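Putative hyaluronoglucosaminidase (PDB 6PWI) probably acts as a secreted, cell-wall-anchored hexosaminidase of glycoside hydrolase family 84, cleaving glycosidic bonds of hexosamine sugars. Local coordinates at residues V106-K109 / Y110-N114; S153-A156 / I157-L161; M200-G203 / G204-M208. All blocks are in the same frame, centred on the assembly; numbering follows the deposited sequence.

Interaction 1: V106-K109 / Y110-N114; sequences VVDK and YFTDN
V107 overlaps F111 one helical turn further on: its CG1 methyl meets the CD2-CE2 bond of the ring, 3.9 Å from F111 CE2, and the two side chains run side by side in the same direction. CG1 stands opposite the backbone N (chi1 -177°), which brings this methyl to the ring, while V107 O lies in the ring plane at its edge, 3.3 Å from F111 CD2. F111 then reaches A138 and L140 of strand 136-141 and V129 and S131 of strand 127-133, with Y110 adding its ring against V136 and A138. The contact is thus the amphipathic pattern of helix 106-114, which lies on the mixed sheet of the N-terminal domain, a domain related to domain 2 of family 20 glycosyl hydrolases. On the exposed flank K109 and D113 form an i to i+4 salt bridge. The lysine chain runs out extended and bends only at its last torsion (chi4 -63°), placing NZ 3.1 Å from D113 OD2 on the syn lone pair of the carboxylate. The aspartate is held close to the same turn, since D113 N also donates to K109 O at 2.7 Å. D108 faces another way: OD2 accepts from E104 N, and a water 2.7 Å from D108 OD1 probably donates to it and lies at a weak hydrogen-bonding distance from T112 OG1. Near the end of the helix N114 folds back, and ND2 joins the backbone N of N114 on Y110 O, 3.0 Å from ND2, with the acceptor lying in the amide plane.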
loop_
_atom_site.group_PDB
_atom_site.type_symbol
_atom_site.label_atom_id
_atom_site.label_comp_id
_atom_site.label_asym_id
_atom_site.label_seq_id
_atom_site.Cartn_x
_atom_site.Cartn_y
_atom_site.Cartn_z
ATOM N N VAL A 106 31.711 14.600 -7.742
ATOM C CA VAL A 106 31.635 14.947 -9.151
ATOM C C VAL A 106 30.216 15.396 -9.499
ATOM O O VAL A 106 30.036 16.400 -10.190
ATOM C CB VAL A 106 32.099 13.766 -10.028
ATOM C CG1 VAL A 106 31.909 14.048 -11.513
ATOM C CG2 VAL A 106 33.541 13.382 -9.726
ATOM N N VAL A 107 29.213 14.663 -9.000
ATOM C CA VAL A 107 27.834 14.916 -9.385
ATOM C C VAL A 107 27.306 16.147 -8.651
ATOM O O VAL A 107 26.569 16.943 -9.230
ATOM C CB VAL A 107 26.930 13.687 -9.173
ATOM C CG1 VAL A 107 25.514 13.963 -9.647
ATOM C CG2 VAL A 107 27.495 12.447 -9.847
ATOM N N ASP A 108 27.688 16.299 -7.378
ATOM C CA ASP A 108 27.333 17.490 -6.627
ATOM C C ASP A 108 27.881 18.710 -7.364
ATOM O O ASP A 108 27.181 19.710 -7.529
ATOM C CB ASP A 108 27.807 17.409 -5.171
ATOM C CG ASP A 108 27.407 18.612 -4.326
ATOM O OD1 ASP A 108 26.305 19.160 -4.550
ATOM O OD2 ASP A 108 28.198 19.003 -3.448
ATOM N N LYS A 109 29.133 18.588 -7.827
ATOM C CA LYS A 109 29.830 19.642 -8.543
ATOM C C LYS A 109 29.065 20.002 -9.815
ATOM O O LYS A 109 28.841 21.179 -10.090
ATOM C CB LYS A 109 31.253 19.178 -8.867
ATOM C CG LYS A 109 32.208 20.269 -9.318
ATOM C CD LYS A 109 33.661 19.883 -9.139
ATOM C CE LYS A 109 34.603 21.050 -9.349
ATOM N NZ LYS A 109 34.501 21.560 -10.736
ATOM N N TYR A 110 28.663 18.980 -10.583
ATOM C CA TYR A 110 27.944 19.200 -11.829
ATOM C C TYR A 110 26.686 20.036 -11.582
ATOM O O TYR A 110 26.386 20.928 -12.367
ATOM C CB TYR A 110 27.675 17.881 -12.560
ATOM C CG TYR A 110 26.597 17.965 -13.611
ATOM C CD1 TYR A 110 26.882 18.351 -14.915
ATOM C CD2 TYR A 110 25.277 17.675 -13.293
ATOM C CE1 TYR A 110 25.884 18.444 -15.874
ATOM C CE2 TYR A 110 24.268 17.766 -14.236
ATOM C CZ TYR A 110 24.574 18.153 -15.528
ATOM O OH TYR A 110 23.566 18.234 -16.440
ATOM N N PHE A 111 25.959 19.755 -10.493
ATOM C CA PHE A 111 24.727 20.476 -10.206
ATOM C C PHE A 111 25.026 21.913 -9.796
ATOM O O PHE A 111 24.344 22.831 -10.236
ATOM C CB PHE A 111 23.876 19.766 -9.152
ATOM C CG PHE A 111 22.959 18.705 -9.705
ATOM C CD1 PHE A 111 21.653 19.009 -10.052
ATOM C CD2 PHE A 111 23.406 17.404 -9.885
ATOM C CE1 PHE A 111 20.813 18.033 -10.566
ATOM C CE2 PHE A 111 22.565 16.429 -10.398
ATOM C CZ PHE A 111 21.271 16.745 -10.739
ATOM N N THR A 112 26.046 22.094 -8.952
ATOM C CA THR A 112 26.477 23.415 -8.524
ATOM C C THR A 112 26.940 24.253 -9.719
ATOM O O THR A 112 26.481 25.377 -9.900
ATOM C CB THR A 112 27.564 23.305 -7.447
ATOM O OG1 THR A 112 26.952 22.689 -6.313
ATOM C CG2 THR A 112 28.158 24.646 -7.066
ATOM N N ASP A 113 27.848 23.689 -10.525
ATOM C CA ASP A 113 28.532 24.414 -11.584
ATOM C C ASP A 113 27.548 24.803 -12.684
ATOM O O ASP A 113 27.741 25.824 -13.337
ATOM C CB ASP A 113 29.684 23.602 -12.186
ATOM C CG ASP A 113 30.953 23.558 -11.346
ATOM O OD1 ASP A 113 31.009 24.248 -10.299
ATOM O OD2 ASP A 113 31.880 22.823 -11.746
ATOM N N ASN A 114 26.512 23.979 -12.887
ATOM C CA ASN A 114 25.544 24.193 -13.951
ATOM C C ASN A 114 24.314 24.926 -13.419
ATOM O O ASN A 114 23.429 25.283 -14.192
ATOM C CB ASN A 114 25.195 22.892 -14.677
ATOM C CG ASN A 114 26.277 22.464 -15.645
ATOM O OD1 ASN A 114 26.326 22.945 -16.773
ATOM N ND2 ASN A 114 27.145 21.560 -15.220
HETATM O O HOH W 1 24.405 21.073 -4.969
#

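Interaction 2: S153-A156 / I157-L161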
loop_
_atom_site.group_PDB
_atom_site.type_symbol
_atom_site.label_atom_id
_atom_site.label_comp_id
_atom_site.label_asym_id
_atom_site.label_seq_id
_atom_site.Cartn_x
_atom_site.Cartn_y
_atom_site.Cartn_z
ATOM N N SER A 153 12.047 7.019 -10.121
ATOM C CA SER A 153 11.289 7.859 -11.034
ATOM C C SER A 153 11.763 7.640 -12.467
ATOM O O SER A 153 10.932 7.562 -13.370
ATOM C CB SER A 153 11.315 9.300 -10.639
ATOM O OG SER A 153 10.493 9.507 -9.498
ATOM N N LEU A 154 13.084 7.482 -12.663
ATOM C CA LEU A 154 13.625 7.178 -13.985
ATOM C C LEU A 154 13.108 5.829 -14.485
ATOM O O LEU A 154 12.885 5.659 -15.682
ATOM C CB LEU A 154 15.155 7.185 -13.955
ATOM C CG LEU A 154 15.826 8.556 -13.972
ATOM C CD1 LEU A 154 17.336 8.407 -13.820
ATOM C CD2 LEU A 154 15.476 9.323 -15.243
ATOM N N LYS A 155 12.933 4.879 -13.557
ATOM C CA LYS A 155 12.447 3.553 -13.894
ATOM C C LYS A 155 11.025 3.663 -14.437
ATOM O O LYS A 155 10.671 3.006 -15.416
ATOM C CB LYS A 155 12.482 2.627 -12.676
ATOM C CG LYS A 155 12.274 1.159 -13.013
ATOM C CD LYS A 155 11.828 0.287 -11.866
ATOM C CE LYS A 155 11.424 -1.086 -12.357
ATOM N NZ LYS A 155 10.925 -1.922 -11.244
ATOM N N ALA A 156 10.219 4.504 -13.783
ATOM C CA ALA A 156 8.864 4.756 -14.231
ATOM C C ALA A 156 8.895 5.392 -15.622
ATOM O O ALA A 156 8.091 5.036 -16.484
ATOM C CB ALA A 156 8.130 5.606 -13.220
ATOM N N ILE A 157 9.847 6.309 -15.848
ATOM C CA ILE A 157 9.915 7.012 -17.120
ATOM C C ILE A 157 10.298 6.028 -18.224
ATOM O O ILE A 157 9.666 5.994 -19.281
ATOM C CB ILE A 157 10.852 8.238 -17.051
ATOM C CG1 ILE A 157 10.291 9.318 -16.119
ATOM C CG2 ILE A 157 11.101 8.787 -18.449
ATOM C CD1 ILE A 157 11.141 10.567 -16.004
ATOM N N PHE A 158 11.314 5.202 -17.945
ATOM C CA PHE A 158 11.902 4.334 -18.954
ATOM C C PHE A 158 10.914 3.245 -19.375
ATOM O O PHE A 158 10.943 2.795 -20.519
ATOM C CB PHE A 158 13.263 3.799 -18.496
ATOM C CG PHE A 158 14.455 4.692 -18.768
ATOM C CD1 PHE A 158 14.350 6.076 -18.726
ATOM C CD2 PHE A 158 15.701 4.145 -19.043
ATOM C CE1 PHE A 158 15.450 6.887 -18.967
ATOM C CE2 PHE A 158 16.801 4.958 -19.281
ATOM C CZ PHE A 158 16.674 6.329 -19.245
ATOM N N ASN A 159 10.021 2.853 -18.457
ATOM C CA ASN A 159 9.063 1.787 -18.715
ATOM C C ASN A 159 7.978 2.234 -19.698
ATOM O O ASN A 159 7.213 1.403 -20.185
ATOM C CB ASN A 159 8.439 1.241 -17.427
ATOM C CG ASN A 159 9.226 0.101 -16.821
ATOM O OD1 ASN A 159 9.772 -0.732 -17.538
ATOM N ND2 ASN A 159 9.290 0.054 -15.500
ATOM N N GLN A 160 7.908 3.538 -19.993
ATOM C CA GLN A 160 6.845 4.041 -20.850
ATOM C C GLN A 160 7.419 4.728 -22.092
ATOM O O GLN A 160 6.676 5.336 -22.855
ATOM C CB GLN A 160 5.867 4.912 -20.056
ATOM C CG GLN A 160 6.461 6.235 -19.599
ATOM C CD GLN A 160 5.555 7.023 -18.684
ATOM O OE1 GLN A 160 4.664 7.745 -19.126
ATOM N NE2 GLN A 160 5.813 6.929 -17.388
ATOM N N LEU A 161 8.733 4.608 -22.312
ATOM C CA LEU A 161 9.364 5.208 -23.480
ATOM C C LEU A 161 9.083 4.360 -24.719
ATOM O O LEU A 161 9.395 3.171 -24.747
ATOM C CB LEU A 161 10.871 5.347 -23.240
ATOM C CG LEU A 161 11.302 6.547 -22.399
ATOM C CD1 LEU A 161 12.819 6.663 -22.359
ATOM C CD2 LEU A 161 10.683 7.835 -22.922
#
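F158 N donates to L154 O at 2.8 Å, the shortest hydrogen bond between 153-156 and 157-161, near the C-terminal end of helix 144-158, and the regular i to i+4 pattern runs on to N159 N and K155 O. At A156 it changes. Q160 N turns instead to I157 O, and A156 O receives the side-chain amide of the same residue, with Q160 NE2 3.1 Å away and the N-H pointing almost straight at it (177°). NE2 approaches from above the carbonyl plane. Its position follows from chi1 of 69°, which sets CG between the backbone N and the carbonyl carbon and folds the extended chain back over the helix end. The same NE2 also reaches E35 O, so one amide ties the end of the helix to the N-terminal segment. K155 lies alongside N159, its CE 4.0 Å from N159 ND2, and carries NZ onward to D205. The chain leaves through a type I turn, F158 to L161. Around this helix end, F158 meets V75 of helix 66-78, where K155 and N159 also rest; L154 packs on I137 and V139 of strand 136-141, and I157 on L166 and L169 of strand 165-175.

Interaction 3: M200-G203 / G204-M208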
loop_
_atom_site.group_PDB
_atom_site.type_symbol
_atom_site.label_atom_id
_atom_site.label_comp_id
_atom_site.label_asym_id
_atom_site.label_seq_id
_atom_site.Cartn_x
_atom_site.Cartn_y
_atom_site.Cartn_z
ATOM N N MET A 200 7.060 -5.999 -1.030
ATOM C CA MET A 200 8.206 -5.123 -0.850
ATOM C C MET A 200 8.683 -4.633 -2.217
ATOM O O MET A 200 8.988 -3.457 -2.384
ATOM C CB MET A 200 9.346 -5.815 -0.101
ATOM C CG MET A 200 9.158 -5.788 1.399
ATOM S SD MET A 200 10.550 -6.515 2.307
ATOM C CE MET A 200 10.357 -8.245 1.878
ATOM N N LYS A 201 8.695 -5.536 -3.198
ATOM C CA LYS A 201 9.119 -5.206 -4.547
ATOM C C LYS A 201 8.152 -4.186 -5.149
ATOM O O LYS A 201 8.569 -3.295 -5.887
ATOM C CB LYS A 201 9.256 -6.496 -5.359
ATOM C CG LYS A 201 9.818 -6.345 -6.764
ATOM C CD LYS A 201 10.202 -7.680 -7.388
ATOM C CE LYS A 201 10.488 -7.593 -8.877
ATOM N NZ LYS A 201 9.331 -7.049 -9.627
ATOM N N PHE A 202 6.864 -4.303 -4.800
ATOM C CA PHE A 202 5.846 -3.424 -5.346
ATOM C C PHE A 202 5.953 -2.039 -4.714
ATOM O O PHE A 202 6.041 -1.042 -5.427
ATOM C CB PHE A 202 4.452 -4.041 -5.210
ATOM C CG PHE A 202 3.351 -3.244 -5.866
ATOM C CD1 PHE A 202 2.570 -2.365 -5.128
ATOM C CD2 PHE A 202 3.102 -3.361 -7.225
ATOM C CE1 PHE A 202 1.560 -1.632 -5.734
ATOM C CE2 PHE A 202 2.095 -2.623 -7.829
ATOM C CZ PHE A 202 1.318 -1.764 -7.084
ATOM N N GLY A 203 5.955 -1.993 -3.374
ATOM C CA GLY A 203 6.103 -0.751 -2.631
ATOM C C GLY A 203 7.331 0.043 -3.074
ATOM O O GLY A 203 7.300 1.274 -3.114
ATOM N N GLY A 204 8.402 -0.679 -3.431
ATOM C CA GLY A 204 9.672 -0.077 -3.795
ATOM C C GLY A 204 9.592 0.662 -5.128
ATOM O O GLY A 204 10.329 1.624 -5.349
ATOM N N ASP A 205 8.690 0.194 -6.001
ATOM C CA ASP A 205 8.419 0.845 -7.273
ATOM C C ASP A 205 7.658 2.156 -7.071
ATOM O O ASP A 205 7.583 2.956 -7.998
ATOM C CB ASP A 205 7.695 -0.083 -8.254
ATOM C CG ASP A 205 8.587 -1.117 -8.935
ATOM O OD1 ASP A 205 9.834 -0.960 -8.888
ATOM O OD2 ASP A 205 8.031 -2.082 -9.519
ATOM N N PHE A 206 7.101 2.383 -5.870
ATOM C CA PHE A 206 6.332 3.595 -5.617
ATOM C C PHE A 206 6.874 4.358 -4.405
ATOM O O PHE A 206 6.165 5.155 -3.793
ATOM C CB PHE A 206 4.827 3.302 -5.655
ATOM C CG PHE A 206 4.413 2.598 -6.920
ATOM C CD1 PHE A 206 4.374 3.275 -8.133
ATOM C CD2 PHE A 206 4.118 1.240 -6.910
ATOM C CE1 PHE A 206 4.032 2.612 -9.303
ATOM C CE2 PHE A 206 3.784 0.578 -8.082
ATOM C CZ PHE A 206 3.743 1.266 -9.277
ATOM N N LYS A 207 8.154 4.121 -4.087
ATOM C CA LYS A 207 8.922 4.935 -3.152
ATOM C C LYS A 207 8.486 4.694 -1.705
ATOM O O LYS A 207 8.708 5.545 -0.846
ATOM C CB LYS A 207 8.840 6.421 -3.517
ATOM C CG LYS A 207 9.277 6.774 -4.932
ATOM C CD LYS A 207 9.433 8.267 -5.127
ATOM C CE LYS A 207 10.024 8.654 -6.463
ATOM N NZ LYS A 207 9.068 8.430 -7.571
ATOM N N MET A 208 7.880 3.532 -1.432
ATOM C CA MET A 208 7.597 3.130 -0.063
ATOM C C MET A 208 8.910 2.783 0.637
ATOM O O MET A 208 9.864 2.362 -0.016
ATOM C CB MET A 208 6.645 1.930 -0.022
ATOM C CG MET A 208 5.207 2.321 -0.302
ATOM S SD MET A 208 4.036 0.961 -0.078
ATOM C CE MET A 208 2.682 1.809 0.733
HETATM O O HOH W 2 11.066 -2.832 -6.700
#
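G203 O is gripped by two backbone donors, F206 N at 3.0 Å and M208 N at 2.9 Å, which reach it from opposite faces of its carbonyl plane. Helix 193-204 ends in this way: the ordinary bond from G204 N to M200 O is followed by D205 N on F202 O, and then the chain wraps round G203 O. With no side chain on G203, M208 lies over its backbone, SD 3.7 Å from G203 CA. K207, the residue before M208, has a left-handed backbone (phi 73°), and together with the i to i+5 bond of M208 N this resembles a Schellman ending.

F202 and F206 pack together beside the turn. Their rings make an edge-to-face pair with planes at 60° and centroids 5.0 Å apart. The CE2 edge of F206 stands over one face of F202, displaced toward the rim, with F206 CE2 3.5 Å from F202 CZ. F202 can offer that face because its chi1 is near trans (-175°), which turns the ring to the side of F206, although the CB of F202 itself points away. F206 in turn makes edge-to-face contacts within a cluster with F437 of helix 433-444 and Y461 of helix 451-462. A water donates both to K201 O, 2.7 Å away, and to D205 OD1, an oxygen that also pairs with K155. M200 faces helix 231-247. The arrangement is that of an alpha-to-beta connection in a (beta/alpha)8 barrel: the helix after the first strand stops, turns tightly and feeds strand 210-213, at the end of the barrel opposite the one where such enzymes carry their active sites.

How the interactions relate
The three contacts, each local, follow one another along the chain. Interactions 1 and 2 share the N-terminal domain, on helices 106-114 and 144-158, centres 24 Å and nearest atoms about 10 Å apart; the two helices pack on opposite faces of its mixed sheet, meeting alternate residues of strand 136-141. Interaction 3 lies in the barrel domain, 29 Å from interaction 1 but only 14 Å from interaction 2, centre to centre. Interactions 2 and 3 touch across the domain boundary: a salt bridge joins K155 NZ to D205 OD1 at 2.8 Å, and S153 OG and K207 NZ are probably hydrogen-bonded. These links tie the C-terminal part of helix 144-158 to the first alpha-to-beta turn of the barrel.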